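PDB 3VA7: KLLA0E08119p, which probably carboxylates urea to urea-1-carboxylate with biotin, bicarbonate and ATP, this piece holding the biotin carboxylase, carboxyltransferase and biotin-carrier parts of a longer enzyme. Local coordinates for residues P707-A712 and T739-V744; G720-N725 and L1141-N1146; D689-H694 and V702-P707; T949-A954 and Y1013-T1018. One frame throughout, in Å; residues are numbered along the deposited sequence.

In the fold
Followed from the N terminus, the chain first closes interaction 3, the short hairpin of 691-698 and 701-705 in the subdomain A and B half of the carboxyltransferase. Its last residue, P707, opens interaction 1, where the loop after the hairpin meets the turn at 739-744; strand 742-746 continues the same sheet beside 701-705. Interaction 2 starts within that loop, at 720-725, and runs to 1141-1146, so its span crosses that of interaction 1. Interaction 4 falls wholly within this long span and joins two loops of subdomains C and D. Interactions 1 and 4 both touch the biotin group, one from each half, and interaction 2 brings in the end of helix 1133-1142.

Interaction 1 (P707-A712 and T739-V744); sequences PKPKWA and TGDEPV. With BTI (5-(hexahydro-2-oxo-1H-thieno[3,4-D]imidazol-6-yl)pentanal), chain B.
With CG set beside the backbone N in both W711 (chi1 -59°) and D741 (chi1 -66°), the indole edge and the carboxylate are brought together. W711 NE1 donates to D741 OD1 at 3.0 Å, a nearly straight bond (168°) that lies in the indole plane, although the ring and carboxylate planes are well inclined to each other. Further round the same edge, W711 CZ2 comes to 3.5 Å from G740 O, while P709 CB lies over the rim of one indole face. The acceptor belongs to a type II' beta turn, T739 to E742, in which G740 takes the positive phi that favours glycine; it links strands 735-739 and 742-746 of the carboxyltransferase. A phenylalanine in place of W711 would probably leave D741 OD1 without this donor and the carboxylate freer to turn. P709 CD packs 3.2 Å from D741 O, and a water donates to both this oxygen and P707 O. T739, where the turn begins, puts CG2 3.6 Å from biotin C4, and V744 on the following strand reaches C10 with CG2.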
loop_
_atom_site.group_PDB
_atom_site.type_symbol
_atom_site.label_atom_id
_atom_site.label_comp_id
_atom_site.label_asym_id
_atom_site.label_seq_id
_atom_site.Cartn_x
_atom_site.Cartn_y
_atom_site.Cartn_z
ATOM N N PRO A 707 18.735 -23.082 22.981
ATOM C CA PRO A 707 19.371 -24.384 22.706
ATOM C C PRO A 707 19.069 -24.873 21.313
ATOM O O PRO A 707 17.986 -24.652 20.816
ATOM C CB PRO A 707 18.731 -25.319 23.730
ATOM C CG PRO A 707 17.358 -24.638 24.101
ATOM C CD PRO A 707 17.497 -23.164 23.787
ATOM N N LYS A 708 20.013 -25.575 20.713
ATOM C CA LYS A 708 19.912 -26.017 19.337
ATOM C C LYS A 708 19.161 -27.312 19.277
ATOM O O LYS A 708 19.288 -28.091 20.156
ATOM C CB LYS A 708 21.319 -26.150 18.728
ATOM C CG LYS A 708 22.115 -24.829 18.740
ATOM C CD LYS A 708 21.339 -23.605 18.127
ATOM C CE LYS A 708 21.997 -22.256 18.466
ATOM N NZ LYS A 708 23.503 -22.238 18.212
ATOM N N PRO A 709 18.363 -27.552 18.233
ATOM C CA PRO A 709 17.516 -28.786 18.204
ATOM C C PRO A 709 18.219 -30.101 17.950
ATOM O O PRO A 709 19.260 -30.145 17.284
ATOM C CB PRO A 709 16.520 -28.533 17.052
ATOM C CG PRO A 709 16.590 -27.060 16.789
ATOM C CD PRO A 709 17.997 -26.610 17.164
ATOM N N LYS A 710 17.632 -31.170 18.468
ATOM C CA LYS A 710 18.098 -32.478 18.118
ATOM C C LYS A 710 16.967 -33.100 17.352
ATOM O O LYS A 710 15.846 -33.232 17.851
ATOM C CB LYS A 710 18.485 -33.303 19.361
ATOM C CG LYS A 710 19.241 -32.546 20.447
ATOM C CD LYS A 710 19.411 -33.411 21.663
ATOM C CE LYS A 710 20.805 -33.258 22.248
ATOM N NZ LYS A 710 20.893 -32.113 23.138
ATOM N N TRP A 711 17.260 -33.433 16.113
ATOM C CA TRP A 711 16.260 -33.864 15.179
ATOM C C TRP A 711 16.040 -35.386 15.163
ATOM O O TRP A 711 16.955 -36.168 15.344
ATOM C CB TRP A 711 16.624 -33.349 13.790
ATOM C CG TRP A 711 16.727 -31.865 13.734
ATOM C CD1 TRP A 711 17.874 -31.120 13.608
ATOM C CD2 TRP A 711 15.653 -30.921 13.821
ATOM N NE1 TRP A 711 17.579 -29.778 13.583
ATOM C CE2 TRP A 711 16.224 -29.623 13.703
ATOM C CE3 TRP A 711 14.258 -31.037 13.940
ATOM C CZ2 TRP A 711 15.449 -28.456 13.715
ATOM C CZ3 TRP A 711 13.481 -29.855 13.956
ATOM C CH2 TRP A 711 14.086 -28.588 13.860
ATOM N N ALA A 712 14.803 -35.793 14.939
ATOM C CA ALA A 712 14.448 -37.193 14.943
ATOM C C ALA A 712 14.704 -37.749 13.592
ATOM O O ALA A 712 14.765 -38.936 13.445
ATOM C CB ALA A 712 12.960 -37.395 15.340
ATOM N N THR A 739 13.084 -22.149 11.802
ATOM C CA THR A 739 13.615 -21.882 10.454
ATOM C C THR A 739 15.008 -22.420 10.477
ATOM O O THR A 739 15.933 -21.711 10.849
ATOM C CB THR A 739 13.653 -20.383 10.136
ATOM O OG1 THR A 739 14.607 -19.740 11.009
ATOM C CG2 THR A 739 12.281 -19.762 10.337
ATOM N N GLY A 740 15.177 -23.673 10.085
ATOM C CA GLY A 740 16.466 -24.387 10.342
ATOM C C GLY A 740 16.624 -24.664 11.861
ATOM O O GLY A 740 15.695 -25.195 12.501
ATOM N N ASP A 741 17.742 -24.240 12.447
ATOM C CA ASP A 741 18.102 -24.595 13.799
ATOM C C ASP A 741 17.763 -23.478 14.839
ATOM O O ASP A 741 18.081 -23.570 16.018
ATOM C CB ASP A 741 19.576 -24.995 13.835
ATOM C CG ASP A 741 19.856 -26.274 13.058
ATOM O OD1 ASP A 741 19.238 -27.319 13.392
ATOM O OD2 ASP A 741 20.713 -26.269 12.127
ATOM N N GLU A 742 17.083 -22.443 14.390
ATOM C CA GLU A 742 16.728 -21.345 15.250
ATOM C C GLU A 742 15.247 -21.053 15.052
ATOM O O GLU A 742 14.767 -21.130 13.913
ATOM C CB GLU A 742 17.502 -20.126 14.844
ATOM C CG GLU A 742 18.978 -20.191 15.183
ATOM C CD GLU A 742 19.779 -19.206 14.358
ATOM O OE1 GLU A 742 19.648 -17.998 14.581
ATOM O OE2 GLU A 742 20.501 -19.645 13.444
ATOM N N PRO A 743 14.523 -20.729 16.157
ATOM C CA PRO A 743 13.083 -20.508 16.137
ATOM C C PRO A 743 12.703 -19.059 16.189
ATOM O O PRO A 743 13.482 -18.230 16.590
ATOM C CB PRO A 743 12.602 -21.189 17.420
ATOM C CG PRO A 743 13.772 -20.929 18.412
ATOM C CD PRO A 743 15.053 -20.695 17.544
ATOM N N VAL A 744 11.471 -18.771 15.810
ATOM C CA VAL A 744 11.001 -17.416 15.784
ATOM C C VAL A 744 9.517 -17.474 16.038
ATOM O O VAL A 744 8.820 -18.396 15.542
ATOM C CB VAL A 744 11.308 -16.753 14.436
ATOM C CG1 VAL A 744 10.982 -17.703 13.248
ATOM C CG2 VAL A 744 10.601 -15.437 14.314
HETATM C C11 BTI B . 11.556 -12.553 11.083
HETATM O O11 BTI B . 12.604 -12.806 10.413
HETATM C C10 BTI B . 10.259 -13.418 11.071
HETATM C C9 BTI B . 10.387 -14.562 10.068
HETATM C C8 BTI B . 9.339 -15.662 10.170
HETATM C C7 BTI B . 9.738 -17.009 9.533
HETATM C C2 BTI B . 10.275 -16.920 8.120
HETATM S S1 BTI B . 9.120 -16.205 6.986
HETATM C C6 BTI B . 9.837 -16.970 5.575
HETATM C C5 BTI B . 10.539 -18.231 6.029
HETATM N N3 BTI B . 9.574 -19.249 5.705
HETATM C C3 BTI B . 9.048 -19.760 6.787
HETATM O O3 BTI B . 8.175 -20.748 6.773
HETATM N N2 BTI B . 9.526 -19.207 7.882
HETATM C C4 BTI B . 10.613 -18.291 7.560
HETATM O O HOH W 1 17.670 -22.636 18.524
#

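Interaction 2 (G720-N725 and L1141-N1146); sequences GLHPSN and LIQVAN
P723 and Q1143 make the close-fitting part of this contact: the proline ring lies across the glutamine chain at about a right angle, its CG 3.4 Å from Q1143 CD and its CD 3.5 Å from Q1143 CG. Q1143 is partly exposed, and its amide, lying against the proline, is tied by a hydrogen bond from NE2 to A1139 O, four residues earlier. On the flank away from the glutamine the fit is apolar. I1142 sends CD1 against L721 CB at 3.8 Å, the two side chains crossing, while its CG2 branch rests on H722 CB. F963 and V967 of helix 960-967 border the same patch. H722 heads a type I beta turn that closes with N725 N bonded to H722 O, just before strand 725-730 of the carboxyltransferase, and the partner segment holds the end of helix 1133-1142 and the loop that follows. With CG anti to the backbone N (chi1 -175°), the imidazole swings toward that helix end and offers ND1 to I1142 O. This bond is weak, at 3.5 Å and 150°, although the oxygen lies near the ring plane. P723 CD lies over the rim of one imidazole face, and W711 meets the ring with its plane steeply inclined. Packing thins out past Q1143, where the chain leaves the helix and V1144 turns its exposed side chain away from the loop.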
loop_
_atom_site.group_PDB
_atom_site.type_symbol
_atom_site.label_atom_id
_atom_site.label_comp_id
_atom_site.label_asym_id
_atom_site.label_seq_id
_atom_site.Cartn_x
_atom_site.Cartn_y
_atom_site.Cartn_z
ATOM N N GLY A 720 13.067 -30.514 1.454
ATOM C CA GLY A 720 14.297 -29.834 1.813
ATOM C C GLY A 720 15.117 -30.763 2.693
ATOM O O GLY A 720 14.569 -31.582 3.434
ATOM N N LEU A 721 16.432 -30.621 2.636
ATOM C CA LEU A 721 17.309 -31.510 3.343
ATOM C C LEU A 721 17.347 -31.248 4.830
ATOM O O LEU A 721 17.410 -32.179 5.614
ATOM C CB LEU A 721 18.686 -31.493 2.722
ATOM C CG LEU A 721 18.611 -32.332 1.453
ATOM C CD1 LEU A 721 19.834 -32.183 0.603
ATOM C CD2 LEU A 721 18.428 -33.787 1.834
ATOM N N HIS A 722 17.256 -30.005 5.252
ATOM C CA HIS A 722 17.420 -29.766 6.675
ATOM C C HIS A 722 16.257 -30.399 7.477
ATOM O O HIS A 722 15.091 -30.258 7.092
ATOM C CB HIS A 722 17.511 -28.305 6.935
ATOM C CG HIS A 722 17.801 -27.984 8.346
ATOM N ND1 HIS A 722 19.063 -27.647 8.781
ATOM C CD2 HIS A 722 16.998 -27.950 9.436
ATOM C CE1 HIS A 722 19.021 -27.398 10.080
ATOM N NE2 HIS A 722 17.777 -27.568 10.501
ATOM N N PRO A 723 16.564 -31.090 8.598
ATOM C CA PRO A 723 15.499 -31.865 9.188
ATOM C C PRO A 723 14.332 -31.075 9.707
ATOM O O PRO A 723 13.330 -31.712 9.984
ATOM C CB PRO A 723 16.181 -32.583 10.352
ATOM C CG PRO A 723 17.602 -32.582 9.995
ATOM C CD PRO A 723 17.821 -31.285 9.332
ATOM N N SER A 724 14.415 -29.746 9.840
ATOM C CA SER A 724 13.236 -28.896 10.203
ATOM C C SER A 724 12.325 -28.594 9.021
ATOM O O SER A 724 11.230 -28.027 9.211
ATOM C CB SER A 724 13.647 -27.529 10.741
ATOM O OG SER A 724 14.105 -26.699 9.684
ATOM N N ASN A 725 12.811 -28.884 7.811
ATOM C CA ASN A 725 12.087 -28.615 6.570
ATOM C C ASN A 725 10.893 -29.566 6.446
ATOM O O ASN A 725 11.020 -30.761 6.692
ATOM C CB ASN A 725 13.028 -28.796 5.364
ATOM C CG ASN A 725 14.110 -27.724 5.267
ATOM O OD1 ASN A 725 14.439 -27.012 6.239
ATOM N ND2 ASN A 725 14.684 -27.608 4.081
ATOM N N LEU A 1141 26.158 -31.442 6.377
ATOM C CA LEU A 1141 26.650 -30.066 6.404
ATOM C C LEU A 1141 25.526 -29.019 6.648
ATOM O O LEU A 1141 25.706 -28.117 7.497
ATOM C CB LEU A 1141 27.548 -29.770 5.170
ATOM C CG LEU A 1141 28.892 -30.544 5.199
ATOM C CD1 LEU A 1141 29.664 -30.672 3.840
ATOM C CD2 LEU A 1141 29.786 -29.969 6.291
ATOM N N ILE A 1142 24.373 -29.166 5.965
ATOM C CA ILE A 1142 23.245 -28.188 6.028
ATOM C C ILE A 1142 22.723 -27.978 7.457
ATOM O O ILE A 1142 22.315 -26.863 7.855
ATOM C CB ILE A 1142 22.103 -28.593 5.063
ATOM C CG1 ILE A 1142 22.591 -28.492 3.593
ATOM C CG2 ILE A 1142 20.830 -27.779 5.325
ATOM C CD1 ILE A 1142 21.729 -29.236 2.535
ATOM N N GLN A 1143 22.811 -29.061 8.228
ATOM C CA GLN A 1143 22.334 -29.151 9.607
ATOM C C GLN A 1143 23.205 -28.488 10.689
ATOM O O GLN A 1143 22.842 -28.581 11.870
ATOM C CB GLN A 1143 22.338 -30.631 9.963
ATOM C CG GLN A 1143 21.122 -31.170 10.514
ATOM C CD GLN A 1143 21.034 -32.659 10.275
ATOM O OE1 GLN A 1143 20.765 -33.399 11.212
ATOM N NE2 GLN A 1143 21.204 -33.107 9.014
ATOM N N VAL A 1144 24.380 -27.937 10.328
ATOM C CA VAL A 1144 25.277 -27.325 11.327
ATOM C C VAL A 1144 24.637 -25.991 11.684
ATOM O O VAL A 1144 24.492 -25.143 10.798
ATOM C CB VAL A 1144 26.775 -27.100 10.814
ATOM C CG1 VAL A 1144 27.594 -26.372 11.873
ATOM C CG2 VAL A 1144 27.504 -28.416 10.387
ATOM N N ALA A 1145 24.218 -25.814 12.947
ATOM C CA ALA A 1145 23.664 -24.531 13.409
ATOM C C ALA A 1145 24.636 -23.391 13.108
ATOM O O ALA A 1145 25.838 -23.588 13.156
ATOM C CB ALA A 1145 23.337 -24.568 14.897
ATOM N N ASN A 1146 24.117 -22.216 12.764
ATOM C CA ASN A 1146 24.955 -21.038 12.533
ATOM C C ASN A 1146 25.704 -20.664 13.832
ATOM O O ASN A 1146 25.249 -21.006 14.926
ATOM C CB ASN A 1146 24.070 -19.881 12.032
ATOM C CG ASN A 1146 24.866 -18.716 11.436
ATOM O OD1 ASN A 1146 25.991 -18.879 10.976
ATOM N ND2 ASN A 1146 24.266 -17.534 11.444
#

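Interaction 3 (D689-H694 and V702-P707); sequences DKWKVH and VRLIGP
Both faces of the W691 indole are met from the 702-707 segment: P707 CD sits over one in a CH-pi contact, 3.5 Å from the centroid of the six-membered ring, and L704 CD1 lies over the other, toward its rim. G706 N approaches the same ring obliquely, 3.3 Å from W691 CZ3, and W691 NE1 donates to F686 O. A second CH-pi contact places R703 CG over one face of the H694 imidazole, whose edge meets I705 CG1. These pairs belong to an antiparallel beta hairpin. K692 and I705 form its hydrogen-bonded pair, K692 N donating to I705 O at 2.7 Å and I705 N returning the bond to K692 O; H694 N bonds R703 O at 2.9 Å. An alanine at W691 would probably open a gap between L704 and P707 and leave F686 O without its indole donor. R703, bent at chi2 and chi3, keeps its aliphatic CG on the imidazole and sends NH1 to T739 OG1 in the biotin pocket, one side chain serving both an apolar and a polar contact.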
loop_
_atom_site.group_PDB
_atom_site.type_symbol
_atom_site.label_atom_id
_atom_site.label_comp_id
_atom_site.label_asym_id
_atom_site.label_seq_id
_atom_site.Cartn_x
_atom_site.Cartn_y
_atom_site.Cartn_z
ATOM N N ASP A 689 14.644 -24.831 29.299
ATOM C CA ASP A 689 15.519 -23.642 29.127
ATOM C C ASP A 689 14.824 -22.311 28.800
ATOM O O ASP A 689 13.649 -22.289 28.401
ATOM C CB ASP A 689 16.636 -23.900 28.121
ATOM C CG ASP A 689 17.420 -25.141 28.457
ATOM O OD1 ASP A 689 18.224 -25.589 27.598
ATOM O OD2 ASP A 689 17.185 -25.703 29.568
ATOM N N LYS A 690 15.561 -21.222 29.027
ATOM C CA LYS A 690 15.095 -19.903 28.711
ATOM C C LYS A 690 15.600 -19.541 27.348
ATOM O O LYS A 690 16.617 -20.054 26.893
ATOM C CB LYS A 690 15.570 -18.878 29.736
ATOM C CG LYS A 690 15.064 -19.191 31.090
ATOM C CD LYS A 690 14.562 -18.004 31.815
ATOM C CE LYS A 690 14.868 -18.158 33.327
ATOM N NZ LYS A 690 14.390 -16.967 34.129
ATOM N N TRP A 691 14.853 -18.666 26.694
ATOM C CA TRP A 691 15.148 -18.214 25.347
ATOM C C TRP A 691 15.412 -16.728 25.425
ATOM O O TRP A 691 14.689 -16.009 26.128
ATOM C CB TRP A 691 13.933 -18.447 24.442
ATOM C CG TRP A 691 13.713 -19.901 24.128
ATOM C CD1 TRP A 691 12.879 -20.802 24.797
ATOM C CD2 TRP A 691 14.347 -20.638 23.087
ATOM N NE1 TRP A 691 12.970 -22.035 24.208
ATOM C CE2 TRP A 691 13.862 -21.971 23.164
ATOM C CE3 TRP A 691 15.267 -20.303 22.094
ATOM C CZ2 TRP A 691 14.282 -22.966 22.281
ATOM C CZ3 TRP A 691 15.706 -21.290 21.228
ATOM C CH2 TRP A 691 15.209 -22.609 21.319
ATOM N N LYS A 692 16.430 -16.278 24.682
ATOM C CA LYS A 692 16.794 -14.875 24.634
ATOM C C LYS A 692 16.262 -14.242 23.334
ATOM O O LYS A 692 16.431 -14.818 22.256
ATOM C CB LYS A 692 18.310 -14.793 24.715
ATOM C CG LYS A 692 18.925 -13.458 25.119
ATOM C CD LYS A 692 20.324 -13.754 25.712
ATOM C CE LYS A 692 20.880 -12.641 26.647
ATOM N NZ LYS A 692 19.946 -12.047 27.693
ATOM N N VAL A 693 15.640 -13.081 23.433
ATOM C CA VAL A 693 15.144 -12.361 22.282
ATOM C C VAL A 693 16.260 -11.693 21.434
ATOM O O VAL A 693 17.063 -10.883 21.950
ATOM C CB VAL A 693 14.178 -11.261 22.739
ATOM C CG1 VAL A 693 13.609 -10.480 21.517
ATOM C CG2 VAL A 693 13.084 -11.855 23.551
ATOM N N HIS A 694 16.262 -11.993 20.133
ATOM C CA HIS A 694 17.340 -11.661 19.166
ATOM C C HIS A 694 17.102 -10.296 18.505
ATOM O O HIS A 694 15.948 -9.858 18.333
ATOM C CB HIS A 694 17.323 -12.785 18.131
ATOM C CG HIS A 694 18.337 -12.678 17.026
ATOM N ND1 HIS A 694 18.346 -11.648 16.106
ATOM C CD2 HIS A 694 19.315 -13.539 16.639
ATOM C CE1 HIS A 694 19.305 -11.870 15.218
ATOM N NE2 HIS A 694 19.897 -13.014 15.515
ATOM N N VAL A 702 9.305 -12.662 16.133
ATOM C CA VAL A 702 10.247 -12.350 17.165
ATOM C C VAL A 702 11.221 -13.480 17.247
ATOM O O VAL A 702 10.868 -14.576 17.591
ATOM C CB VAL A 702 9.511 -12.050 18.495
ATOM C CG1 VAL A 702 10.465 -12.049 19.693
ATOM C CG2 VAL A 702 8.760 -10.679 18.355
ATOM N N ARG A 703 12.456 -13.209 16.865
ATOM C CA ARG A 703 13.486 -14.250 16.776
ATOM C C ARG A 703 14.118 -14.610 18.177
ATOM O O ARG A 703 14.242 -13.760 19.075
ATOM C CB ARG A 703 14.503 -13.814 15.717
ATOM C CG ARG A 703 15.703 -14.709 15.532
ATOM C CD ARG A 703 15.328 -16.040 14.888
ATOM N NE ARG A 703 15.039 -15.897 13.464
ATOM C CZ ARG A 703 14.810 -16.923 12.654
ATOM N NH1 ARG A 703 14.782 -18.164 13.132
ATOM N NH2 ARG A 703 14.577 -16.714 11.375
ATOM N N LEU A 704 14.481 -15.874 18.370
ATOM C CA LEU A 704 14.893 -16.339 19.717
ATOM C C LEU A 704 16.278 -16.950 19.677
ATOM O O LEU A 704 16.659 -17.568 18.673
ATOM C CB LEU A 704 13.900 -17.375 20.283
ATOM C CG LEU A 704 12.436 -16.908 20.446
ATOM C CD1 LEU A 704 11.547 -18.017 20.902
ATOM C CD2 LEU A 704 12.274 -15.710 21.377
ATOM N N ILE A 705 17.039 -16.767 20.751
ATOM C CA ILE A 705 18.320 -17.427 20.881
ATOM C C ILE A 705 18.190 -18.432 22.030
ATOM O O ILE A 705 17.768 -18.070 23.134
ATOM C CB ILE A 705 19.473 -16.409 21.197
ATOM C CG1 ILE A 705 19.520 -15.269 20.142
ATOM C CG2 ILE A 705 20.826 -17.149 21.216
ATOM C CD1 ILE A 705 19.983 -13.871 20.657
ATOM N N GLY A 706 18.552 -19.683 21.769
ATOM C CA GLY A 706 18.646 -20.675 22.816
ATOM C C GLY A 706 19.141 -22.013 22.317
ATOM O O GLY A 706 19.875 -22.100 21.321
ATOM N N PRO A 707 18.735 -23.082 22.981
ATOM C CA PRO A 707 19.371 -24.384 22.706
ATOM C C PRO A 707 19.069 -24.873 21.313
ATOM O O PRO A 707 17.986 -24.652 20.816
ATOM C CB PRO A 707 18.731 -25.319 23.730
ATOM C CG PRO A 707 17.358 -24.638 24.101
ATOM C CD PRO A 707 17.497 -23.164 23.787
#

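Interaction 4 (T949-A954 and Y1013-T1018); sequences TIRSEA and YNPSRT. With BTI (5-(hexahydro-2-oxo-1H-thieno[3,4-D]imidazol-6-yl)pentanal), chain B.
I950 reaches the 1013-1018 loop with two branches. Its CG2, anti to the backbone N, packs against P1015 CG at 3.9 Å, the two side chains sliding past each other in opposite senses; its CG1 stands beside the backbone N (chi1 -69°) and extends fully, carrying CD1 to 4.0 Å from T1018 CG2 and as far from S1016 O. R951 leaves the chain with CG anti to N (chi1 -171°), an extended chain that carries the guanidinium to N1014. There R951 NH1 donates to N1014 O at 2.9 Å, a weak bond because it is strongly bent (124°). A straighter one, from R951 NE to E953 O at 3.0 Å, lies near the guanidinium plane and, with the bond from NH2 to V1144 O, helps hold the group in its rotation. Both loops belong to subdomains C and D of the carboxyltransferase: one follows helix 937-949, the other, with a cis peptide before P1015, lines the biotin site. S1016 points its CB away from the 949-954 segment, its OG standing between the backbone N and the carbonyl carbon, 3.6 Å from biotin C4. T1018 OG1 is bound by E1199, and R1017, its NH2 bonded to T1020 OG1, lays NH1 over the centre of the Y1013 ring, 3.7 Å above its plane.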
loop_
_atom_site.group_PDB
_atom_site.type_symbol
_atom_site.label_atom_id
_atom_site.label_comp_id
_atom_site.label_asym_id
_atom_site.label_seq_id
_atom_site.Cartn_x
_atom_site.Cartn_y
_atom_site.Cartn_z
ATOM N N THR A 949 25.134 -10.228 6.369
ATOM C CA THR A 949 24.423 -9.799 7.576
ATOM C C THR A 949 24.128 -10.910 8.539
ATOM O O THR A 949 23.819 -10.627 9.692
ATOM C CB THR A 949 23.114 -9.104 7.285
ATOM O OG1 THR A 949 22.232 -10.062 6.691
ATOM C CG2 THR A 949 23.323 -7.911 6.375
ATOM N N ILE A 950 24.185 -12.161 8.082
ATOM C CA ILE A 950 23.598 -13.260 8.883
ATOM C C ILE A 950 24.443 -14.511 8.930
ATOM O O ILE A 950 24.801 -14.955 10.013
ATOM C CB ILE A 950 22.153 -13.642 8.400
ATOM C CG1 ILE A 950 21.176 -12.523 8.727
ATOM C CG2 ILE A 950 21.696 -15.017 8.966
ATOM C CD1 ILE A 950 19.673 -12.834 8.322
ATOM N N ARG A 951 24.711 -15.079 7.748
ATOM C CA ARG A 951 25.515 -16.261 7.600
ATOM C C ARG A 951 26.339 -16.164 6.319
ATOM O O ARG A 951 25.768 -16.180 5.212
ATOM C CB ARG A 951 24.635 -17.494 7.495
ATOM C CG ARG A 951 25.453 -18.770 7.568
ATOM C CD ARG A 951 24.610 -19.920 8.051
ATOM N NE ARG A 951 25.381 -21.161 8.055
ATOM C CZ ARG A 951 25.026 -22.286 8.667
ATOM N NH1 ARG A 951 23.904 -22.345 9.372
ATOM N NH2 ARG A 951 25.804 -23.356 8.596
ATOM N N SER A 952 27.665 -16.106 6.442
ATOM C CA SER A 952 28.501 -15.872 5.260
ATOM C C SER A 952 28.968 -17.143 4.531
ATOM O O SER A 952 29.417 -17.082 3.364
ATOM C CB SER A 952 29.702 -15.001 5.631
ATOM O OG SER A 952 30.673 -15.788 6.309
ATOM N N GLU A 953 28.889 -18.281 5.231
ATOM C CA GLU A 953 29.189 -19.599 4.616
ATOM C C GLU A 953 28.142 -20.627 4.960
ATOM O O GLU A 953 27.650 -20.708 6.105
ATOM C CB GLU A 953 30.569 -20.112 5.028
ATOM C CG GLU A 953 31.705 -19.151 4.629
ATOM C CD GLU A 953 33.085 -19.673 5.086
ATOM O OE1 GLU A 953 33.383 -19.703 6.335
ATOM O OE2 GLU A 953 33.873 -20.057 4.182
ATOM N N ALA A 954 27.814 -21.449 3.976
ATOM C CA ALA A 954 26.802 -22.473 4.188
ATOM C C ALA A 954 26.887 -23.324 2.965
ATOM O O ALA A 954 27.433 -22.875 1.989
ATOM C CB ALA A 954 25.424 -21.857 4.336
ATOM N N TYR A 1013 16.681 -22.111 3.739
ATOM C CA TYR A 1013 17.796 -21.542 4.465
ATOM C C TYR A 1013 17.799 -21.922 5.965
ATOM O O TYR A 1013 16.746 -22.227 6.566
ATOM C CB TYR A 1013 17.786 -20.022 4.316
ATOM C CG TYR A 1013 18.380 -19.433 3.022
ATOM C CD1 TYR A 1013 18.252 -20.086 1.762
ATOM C CD2 TYR A 1013 19.031 -18.191 3.049
ATOM C CE1 TYR A 1013 18.782 -19.528 0.600
ATOM C CE2 TYR A 1013 19.563 -17.602 1.858
ATOM C CZ TYR A 1013 19.433 -18.264 0.669
ATOM O OH TYR A 1013 19.941 -17.671 -0.451
ATOM N N ASN A 1014 18.998 -21.929 6.554
ATOM C CA ASN A 1014 19.176 -22.154 7.960
ATOM C C ASN A 1014 20.159 -21.147 8.530
ATOM O O ASN A 1014 21.373 -21.339 8.431
ATOM C CB ASN A 1014 19.639 -23.593 8.176
ATOM C CG ASN A 1014 20.229 -23.834 9.570
ATOM O OD1 ASN A 1014 21.200 -24.606 9.717
ATOM N ND2 ASN A 1014 19.701 -23.158 10.580
ATOM N N PRO A 1015 19.663 -20.068 9.150
ATOM C CA PRO A 1015 18.278 -19.665 9.363
ATOM C C PRO A 1015 17.798 -18.904 8.146
ATOM O O PRO A 1015 18.601 -18.595 7.261
ATOM C CB PRO A 1015 18.381 -18.662 10.549
ATOM C CG PRO A 1015 19.632 -17.999 10.358
ATOM C CD PRO A 1015 20.584 -19.055 9.697
ATOM N N SER A 1016 16.528 -18.528 8.130
ATOM C CA SER A 1016 15.988 -17.810 6.986
ATOM C C SER A 1016 16.528 -16.385 6.846
ATOM O O SER A 1016 17.000 -15.795 7.795
ATOM C CB SER A 1016 14.468 -17.854 7.057
ATOM O OG SER A 1016 14.011 -17.477 8.353
ATOM N N ARG A 1017 16.417 -15.820 5.648
ATOM C CA ARG A 1017 16.754 -14.406 5.368
ATOM C C ARG A 1017 15.748 -13.558 6.080
ATOM O O ARG A 1017 14.676 -14.057 6.416
ATOM C CB ARG A 1017 16.635 -14.106 3.884
ATOM C CG ARG A 1017 17.584 -14.864 2.984
ATOM C CD ARG A 1017 17.417 -14.400 1.517
ATOM N NE ARG A 1017 16.017 -14.455 1.070
ATOM C CZ ARG A 1017 15.401 -15.569 0.657
ATOM N NH1 ARG A 1017 16.025 -16.764 0.587
ATOM N NH2 ARG A 1017 14.132 -15.492 0.320
ATOM N N THR A 1018 16.054 -12.280 6.268
ATOM C CA THR A 1018 15.089 -11.341 6.769
ATOM C C THR A 1018 14.535 -10.469 5.656
ATOM O O THR A 1018 13.552 -9.718 5.863
ATOM C CB THR A 1018 15.705 -10.388 7.748
ATOM O OG1 THR A 1018 16.847 -9.760 7.149
ATOM C CG2 THR A 1018 16.134 -11.147 8.988
HETATM C C11 BTI B . 11.556 -12.553 11.083
HETATM O O11 BTI B . 12.604 -12.806 10.413
HETATM C C10 BTI B . 10.259 -13.418 11.071
HETATM C C9 BTI B . 10.387 -14.562 10.068
HETATM C C8 BTI B . 9.339 -15.662 10.170
HETATM C C7 BTI B . 9.738 -17.009 9.533
HETATM C C2 BTI B . 10.275 -16.920 8.120
HETATM S S1 BTI B . 9.120 -16.205 6.986
HETATM C C6 BTI B . 9.837 -16.970 5.575
HETATM C C5 BTI B . 10.539 -18.231 6.029
HETATM N N3 BTI B . 9.574 -19.249 5.705
HETATM C C3 BTI B . 9.048 -19.760 6.787
HETATM O O3 BTI B . 8.175 -20.748 6.773
HETATM N N2 BTI B . 9.526 -19.207 7.882
HETATM C C4 BTI B . 10.613 -18.291 7.560
#